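Local coordinates for HpcH/HpaI aldolase (Desulfitobacterium hafniense, PDB 3QZ6), which belongs to the HpcH/HpaI aldolase/citrate lyase family and adopts its closed eight-stranded parallel beta-alpha barrel, found here as a two-chain assembly, at residues Asn180-Ile185 with Pro191-Cys196; Lys211-Ala216 with Gly223-Arg228; Ser161-Gln166 with Tyr201-Arg206. All blocks are in the same frame, centred on the assembly; numbering follows the deposited sequence.

Interactions 1 and 3 join helices of the outer layer of a TIM-type barrel, and interaction 2 joins a barrel strand, 210-215, to the short helix after it, 223-227. Interactions 1 and 3 both use helix 191-207, the first at its N-terminal turns and the second near its C-terminal end. Interaction 3 is a small, wholly buried apolar contact, whereas interactions 1 and 2 are only partly buried. Aliphatic packing dominates interaction 1, and interaction 2 adds a lysine bond to aromatic packing. Interactions 2 and 3 meet directly through the salt bridge from Lys211 NZ to Asp205 OD1, 2.7 Å, and interactions 1 and 2 where Tyr194 packs on Trp224.

Interaction 1: residues Asn180-Ile185 with Pro191-Cys196; sequences NDLGII and PKVYEC
Leu182, next to the last residues of helix 175-181, reaches to the first turns of helix 191-207, and its CD1 methyl does most of the touching. CD1 lies 3.9 Å from Val193 CG2 and 4.1 Å from Cys196 SG, so one methyl meets side chains a helical turn apart. Ile184 adds a second, looser contact from the same side of the helix: its CD1 is 4.3 Å from the same Val193 CG2. That branch of Val193 stands beside the backbone N, with CG1 anti to it (chi1 171°), and meets both hydrophobic residues. At the exposed margin, Lys192 bends at chi3 (107°) and brings NZ to 3.8 Å from Leu182 O, a long approach rather than a bond. The chain between Leu182 and Ile184 is turned by Gly183, whose positive phi and two bonds back into the last helical turn make a Schellman motif; one is Gly183 N to Asn180 O, 2.9 Å. Farther out, Val153 and Val156 of helix 153-157 pack against Leu182 and Cys196 respectively. The contact is thus built on a Schellman-capped helix end whose neighbouring residues, Leu182 and Ile184, pack on the next helix, after the sixth strand of the TIM barrel.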
# COMPACT_ATOMS: atom_id res chain seq x y z
N ASN A 180 -14.37 7.24 22.99
CA ASN A 180 -15.80 7.43 22.77
C ASN A 180 -16.59 7.04 24.01
O ASN A 180 -17.52 7.75 24.40
CB ASN A 180 -16.31 6.65 21.56
CG ASN A 180 -17.71 7.09 21.13
OD1 ASN A 180 -18.13 8.22 21.39
ND2 ASN A 180 -18.42 6.20 20.45
N ASP A 181 -16.22 5.92 24.62
CA ASP A 181 -16.93 5.45 25.80
C ASP A 181 -16.74 6.40 26.98
O ASP A 181 -17.57 6.45 27.88
CB ASP A 181 -16.50 4.03 26.19
CG ASP A 181 -17.59 3.28 26.95
OD1 ASP A 181 -18.77 3.36 26.55
OD2 ASP A 181 -17.27 2.60 27.95
N LEU A 182 -15.64 7.14 26.98
CA LEU A 182 -15.38 8.13 28.02
C LEU A 182 -16.07 9.46 27.73
O LEU A 182 -15.94 10.42 28.48
CB LEU A 182 -13.87 8.37 28.18
CG LEU A 182 -13.11 7.23 28.87
CD1 LEU A 182 -11.64 7.27 28.49
CD2 LEU A 182 -13.30 7.30 30.40
N GLY A 183 -16.81 9.51 26.62
CA GLY A 183 -17.51 10.72 26.23
C GLY A 183 -16.62 11.76 25.59
O GLY A 183 -17.04 12.89 25.38
N ILE A 184 -15.38 11.39 25.26
CA ILE A 184 -14.45 12.30 24.61
C ILE A 184 -13.88 11.69 23.32
O ILE A 184 -12.67 11.61 23.12
CB ILE A 184 -13.29 12.66 25.55
CG1 ILE A 184 -12.74 11.39 26.20
CG2 ILE A 184 -13.76 13.61 26.65
CD1 ILE A 184 -11.47 11.60 27.00
N ILE A 185 -14.77 11.25 22.44
CA ILE A 185 -14.36 10.52 21.25
C ILE A 185 -13.28 11.27 20.48
O ILE A 185 -13.41 12.46 20.20
CB ILE A 185 -15.56 10.20 20.33
CG1 ILE A 185 -15.10 9.44 19.09
CG2 ILE A 185 -16.30 11.47 19.94
CD1 ILE A 185 -16.24 8.94 18.22
N PRO A 191 -5.80 12.66 29.44
CA PRO A 191 -5.38 12.02 30.68
C PRO A 191 -6.32 10.89 31.12
O PRO A 191 -5.83 9.89 31.64
CB PRO A 191 -5.42 13.17 31.69
CG PRO A 191 -5.09 14.36 30.87
CD PRO A 191 -5.77 14.13 29.54
N LYS A 192 -7.63 11.05 30.92
CA LYS A 192 -8.58 10.00 31.31
C LYS A 192 -8.32 8.69 30.56
O LYS A 192 -8.51 7.60 31.10
CB LYS A 192 -10.03 10.45 31.08
CG LYS A 192 -10.55 11.45 32.10
CD LYS A 192 -11.94 11.97 31.69
CE LYS A 192 -13.04 11.40 32.57
NZ LYS A 192 -14.35 11.37 31.85
N VAL A 193 -7.88 8.80 29.31
CA VAL A 193 -7.56 7.62 28.53
C VAL A 193 -6.34 6.91 29.13
O VAL A 193 -6.36 5.70 29.34
CB VAL A 193 -7.31 7.98 27.05
CG1 VAL A 193 -6.77 6.79 26.29
CG2 VAL A 193 -8.60 8.48 26.41
N TYR A 194 -5.29 7.67 29.43
CA TYR A 194 -4.10 7.10 30.05
C TYR A 194 -4.37 6.49 31.44
O TYR A 194 -3.75 5.50 31.81
CB TYR A 194 -2.96 8.13 30.07
CG TYR A 194 -2.26 8.19 28.74
CD1 TYR A 194 -2.67 9.08 27.76
CD2 TYR A 194 -1.20 7.34 28.45
CE1 TYR A 194 -2.05 9.13 26.53
CE2 TYR A 194 -0.57 7.38 27.22
CZ TYR A 194 -1.00 8.28 26.27
OH TYR A 194 -0.38 8.32 25.04
N GLU A 195 -5.29 7.07 32.20
CA GLU A 195 -5.70 6.48 33.47
C GLU A 195 -6.22 5.07 33.26
O GLU A 195 -5.87 4.15 34.00
CB GLU A 195 -6.80 7.31 34.14
CG GLU A 195 -6.34 8.62 34.74
CD GLU A 195 -7.49 9.41 35.34
OE1 GLU A 195 -8.45 8.78 35.85
OE2 GLU A 195 -7.44 10.66 35.30
N CYS A 196 -7.08 4.90 32.25
CA CYS A 196 -7.58 3.57 31.90
C CYS A 196 -6.42 2.63 31.56
O CYS A 196 -6.37 1.49 32.03
CB CYS A 196 -8.56 3.64 30.72
SG CYS A 196 -10.13 4.46 31.08

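Interaction 2: residues Lys211-Ala216 with Gly223-Arg228; sequences KGFFTA and GWAVER
The ammonium of Lys211 is gripped by two oxygens: NZ donates to Arg228 O at 2.9 Å and also forms a salt bridge with Asp205 of helix 191-207, its stronger partner. The carbonyl of Arg228 receives the lysine almost end-on, with a C=O...N angle of 166°. Lys211 gets there by bending at chi3 (-63°), which carries CE and NZ across from the strand to the chain just after helix 223-227. Deeper in the contact, Phe213 and Ala225 meet closely, their CB atoms 3.3 Å apart, with the alanine methyl also lying obliquely against the phenyl ring. Beside it, Phe213 CE1 comes 3.8 Å from Trp224 CZ3; the ring planes are inclined at 41°, neither stacked nor edge-to-face. The Trp224 indole in turn lies against the Arg228 guanidinium, whose NE sits 3.2 Å above its plane toward the rim. Arg228 folds back on its own helix: NH1 donates to Trp224 O at 2.9 Å and makes a weak, salt-bridged hydrogen bond with Glu227 OE1, while NE is paired with Glu198 of helix 191-207. Tyr197 of that helix adds an edge-to-face contact to Phe213. The contact thus joins strand and helix of a beta-alpha-beta unit in two ways, by close apolar packing over the strand and by a lysine whose charge is probably balanced by Asp205 and whose second bond goes to the carbonyl of Arg228, just after the helix.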
# COMPACT_ATOMS: atom_id res chain seq x y z
N LYS A 211 1.53 -7.08 28.08
CA LYS A 211 0.98 -5.76 27.85
C LYS A 211 1.23 -5.31 26.40
O LYS A 211 2.33 -5.45 25.88
CB LYS A 211 1.58 -4.77 28.86
CG LYS A 211 1.06 -5.01 30.28
CD LYS A 211 1.80 -4.18 31.33
CE LYS A 211 3.27 -4.57 31.42
NZ LYS A 211 3.84 -4.19 32.75
N GLY A 212 0.18 -4.80 25.76
CA GLY A 212 0.29 -4.33 24.38
C GLY A 212 -0.10 -2.87 24.33
O GLY A 212 -0.66 -2.34 25.28
N PHE A 213 0.23 -2.20 23.23
CA PHE A 213 -0.16 -0.80 23.07
C PHE A 213 -0.27 -0.44 21.60
O PHE A 213 0.58 -0.82 20.80
CB PHE A 213 0.86 0.12 23.74
CG PHE A 213 0.38 1.55 23.88
CD1 PHE A 213 -0.39 1.93 24.96
CD2 PHE A 213 0.72 2.51 22.93
CE1 PHE A 213 -0.83 3.24 25.10
CE2 PHE A 213 0.29 3.83 23.07
CZ PHE A 213 -0.48 4.19 24.16
N PHE A 214 -1.32 0.29 21.25
CA PHE A 214 -1.48 0.78 19.89
C PHE A 214 -1.33 2.28 19.81
O PHE A 214 -1.98 3.02 20.55
CB PHE A 214 -2.86 0.43 19.34
CG PHE A 214 -3.14 1.05 17.99
CD1 PHE A 214 -2.48 0.59 16.86
CD2 PHE A 214 -4.05 2.09 17.86
CE1 PHE A 214 -2.74 1.16 15.60
CE2 PHE A 214 -4.30 2.66 16.62
CZ PHE A 214 -3.65 2.19 15.48
N THR A 215 -0.48 2.74 18.90
CA THR A 215 -0.43 4.16 18.59
C THR A 215 -0.65 4.36 17.09
O THR A 215 -0.07 3.65 16.26
CB THR A 215 0.85 4.83 19.11
OG1 THR A 215 0.70 6.25 19.03
CG2 THR A 215 2.06 4.39 18.31
N ALA A 216 -1.52 5.30 16.75
CA ALA A 216 -2.09 5.37 15.41
C ALA A 216 -1.22 6.12 14.42
O ALA A 216 -1.29 5.86 13.21
CB ALA A 216 -3.49 5.99 15.46
N GLY A 223 7.04 5.19 23.18
CA GLY A 223 7.95 5.24 24.31
C GLY A 223 7.23 4.99 25.63
O GLY A 223 7.73 4.28 26.50
N TRP A 224 6.05 5.58 25.75
CA TRP A 224 5.24 5.45 26.96
C TRP A 224 5.00 3.98 27.32
O TRP A 224 5.11 3.59 28.48
CB TRP A 224 3.89 6.16 26.78
CG TRP A 224 3.05 6.20 28.02
CD1 TRP A 224 3.04 7.18 28.98
CD2 TRP A 224 2.10 5.22 28.45
NE1 TRP A 224 2.14 6.86 29.96
CE2 TRP A 224 1.55 5.67 29.66
CE3 TRP A 224 1.65 4.00 27.91
CZ2 TRP A 224 0.58 4.94 30.35
CZ3 TRP A 224 0.69 3.28 28.61
CH2 TRP A 224 0.16 3.76 29.81
N ALA A 225 4.66 3.18 26.31
CA ALA A 225 4.34 1.77 26.55
C ALA A 225 5.61 0.96 26.82
O ALA A 225 5.63 0.07 27.67
CB ALA A 225 3.60 1.19 25.34
N VAL A 226 6.66 1.28 26.07
CA VAL A 226 7.93 0.56 26.22
C VAL A 226 8.50 0.75 27.64
O VAL A 226 8.96 -0.21 28.26
CB VAL A 226 8.94 0.99 25.14
CG1 VAL A 226 10.34 0.49 25.47
CG2 VAL A 226 8.48 0.48 23.76
N GLU A 227 8.44 1.98 28.15
CA GLU A 227 8.84 2.27 29.53
C GLU A 227 8.12 1.36 30.53
O GLU A 227 8.67 0.99 31.57
CB GLU A 227 8.49 3.71 29.91
CG GLU A 227 9.50 4.76 29.52
CD GLU A 227 9.09 6.14 30.01
OE1 GLU A 227 7.90 6.34 30.33
OE2 GLU A 227 9.97 7.02 30.08
N ARG A 228 6.88 1.01 30.21
CA ARG A 228 6.05 0.28 31.15
C ARG A 228 6.05 -1.24 30.91
O ARG A 228 5.26 -1.96 31.49
CB ARG A 228 4.63 0.85 31.14
CG ARG A 228 4.57 2.21 31.82
CD ARG A 228 3.32 3.00 31.48
NE ARG A 228 3.31 4.27 32.20
CZ ARG A 228 4.08 5.30 31.89
NH1 ARG A 228 4.93 5.23 30.88
NH2 ARG A 228 4.01 6.42 32.61

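Interaction 3: residues Ser161-Gln166 with Tyr201-Arg206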
# COMPACT_ATOMS: atom_id res chain seq x y z
N SER A 161 -11.09 -9.76 36.10
CA SER A 161 -11.89 -10.91 35.71
C SER A 161 -11.62 -11.28 34.24
O SER A 161 -11.50 -12.45 33.89
CB SER A 161 -13.38 -10.58 35.91
OG SER A 161 -14.19 -11.68 35.55
N ILE A 162 -11.52 -10.28 33.39
CA ILE A 162 -11.27 -10.57 31.98
C ILE A 162 -9.90 -11.21 31.78
O ILE A 162 -9.78 -12.22 31.09
CB ILE A 162 -11.43 -9.30 31.12
CG1 ILE A 162 -12.89 -8.84 31.17
CG2 ILE A 162 -10.96 -9.57 29.68
CD1 ILE A 162 -13.14 -7.46 30.60
N LEU A 163 -8.88 -10.64 32.40
CA LEU A 163 -7.50 -11.10 32.18
C LEU A 163 -7.11 -12.36 32.96
O LEU A 163 -6.05 -12.93 32.71
CB LEU A 163 -6.50 -9.97 32.46
CG LEU A 163 -6.70 -8.71 31.62
CD1 LEU A 163 -5.57 -7.71 31.87
CD2 LEU A 163 -6.78 -9.07 30.14
N ALA A 164 -7.95 -12.79 33.90
CA ALA A 164 -7.66 -13.99 34.68
C ALA A 164 -8.04 -15.27 33.94
O ALA A 164 -7.68 -16.37 34.36
CB ALA A 164 -8.37 -13.94 36.05
N VAL A 165 -8.79 -15.14 32.85
CA VAL A 165 -9.19 -16.31 32.08
C VAL A 165 -7.95 -17.02 31.53
O VAL A 165 -7.08 -16.39 30.93
CB VAL A 165 -10.15 -15.94 30.92
CG1 VAL A 165 -10.39 -17.13 30.03
CG2 VAL A 165 -11.49 -15.41 31.49
N GLN A 166 -7.87 -18.32 31.76
CA GLN A 166 -6.75 -19.12 31.28
C GLN A 166 -6.73 -19.14 29.74
O GLN A 166 -7.76 -19.37 29.10
CB GLN A 166 -6.86 -20.54 31.82
CG GLN A 166 -5.73 -21.46 31.37
CD GLN A 166 -5.96 -22.90 31.82
OE1 GLN A 166 -6.71 -23.66 31.19
NE2 GLN A 166 -5.33 -23.27 32.93
N TYR A 201 -2.97 -2.04 32.76
CA TYR A 201 -1.61 -2.55 32.89
C TYR A 201 -1.34 -3.15 34.28
O TYR A 201 -0.70 -4.20 34.42
CB TYR A 201 -0.59 -1.45 32.56
CG TYR A 201 -0.29 -1.29 31.08
CD1 TYR A 201 -1.01 -1.98 30.11
CD2 TYR A 201 0.74 -0.46 30.65
CE1 TYR A 201 -0.72 -1.83 28.75
CE2 TYR A 201 1.03 -0.30 29.31
CZ TYR A 201 0.30 -0.98 28.36
OH TYR A 201 0.62 -0.82 27.04
N ARG A 202 -1.85 -2.50 35.32
CA ARG A 202 -1.69 -3.06 36.67
C ARG A 202 -2.37 -4.43 36.79
O ARG A 202 -1.82 -5.34 37.40
CB ARG A 202 -2.24 -2.11 37.73
CG ARG A 202 -1.35 -0.90 37.97
CD ARG A 202 -1.94 -0.00 39.03
NE ARG A 202 -1.99 1.38 38.57
CZ ARG A 202 -3.10 2.10 38.53
NH1 ARG A 202 -4.23 1.57 38.93
NH2 ARG A 202 -3.06 3.35 38.09
N ALA A 203 -3.55 -4.57 36.19
CA ALA A 203 -4.23 -5.86 36.20
C ALA A 203 -3.46 -6.90 35.39
O ALA A 203 -3.36 -8.07 35.78
CB ALA A 203 -5.66 -5.73 35.69
N ALA A 204 -2.92 -6.48 34.25
CA ALA A 204 -2.12 -7.39 33.43
C ALA A 204 -0.93 -7.93 34.25
O ALA A 204 -0.61 -9.12 34.20
CB ALA A 204 -1.64 -6.68 32.16
N ASP A 205 -0.28 -7.04 34.99
CA ASP A 205 0.83 -7.44 35.85
C ASP A 205 0.38 -8.46 36.89
O ASP A 205 1.04 -9.48 37.09
CB ASP A 205 1.47 -6.21 36.52
CG ASP A 205 2.18 -5.31 35.52
OD1 ASP A 205 2.55 -5.81 34.44
OD2 ASP A 205 2.37 -4.10 35.81
N ARG A 206 -0.74 -8.19 37.54
CA ARG A 206 -1.28 -9.11 38.55
C ARG A 206 -1.60 -10.49 37.97
O ARG A 206 -1.42 -11.51 38.64
CB ARG A 206 -2.53 -8.53 39.20
CG ARG A 206 -2.26 -7.38 40.16
CD ARG A 206 -3.50 -7.05 40.98
NE ARG A 206 -4.58 -6.48 40.17
CZ ARG A 206 -4.74 -5.18 39.96
NH1 ARG A 206 -3.90 -4.30 40.50
NH2 ARG A 206 -5.75 -4.75 39.22
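Leu163 packs against Ala203 and Ala204 through a single methyl, CD1, which rests on the helix backbone as much as on the alanine side chains. CD1 is 3.8 Å from both Ala204 N and Ala204 CA, and its distances to the two methyls are a little longer, 4.1 Å to Ala204 CB and 4.3 Å to Ala203 CB. Because Ala203 and Ala204 carry just a methyl each, the leucine can approach the main chain of helix 191-207: Leu163 and Ala204 have their CA atoms 6.7 Å apart. The leucine is extended toward the helix by its torsions, CG lying beside the backbone N (chi1 -58°) and CD1 continuing outward with chi2 near 180° (-174°). No hydrogen bond crosses between the segments, so this tight spot is purely apolar, and all three residues are buried. The looser part begins where the chain leaves the helix: Ala164 and Gln166 are exposed, and so are Arg202, Asp205 and Arg206 on the other faces of helix 191-207. Of these, Arg206 forms a salt bridge with Asp160, just before Ser161. The leucine also touches Val209, in the short connection before strand 210-215, while Ala203 meets Ile159 and Asp160 of helix 159-163 and Ala204 packs on Lys211. Helix 159-163 thus lies between helices 191-207 and 100-110 on the outer face of the barrel, the latter helix touched by Ser161 and Ile162 and, from the following loop, by Val165.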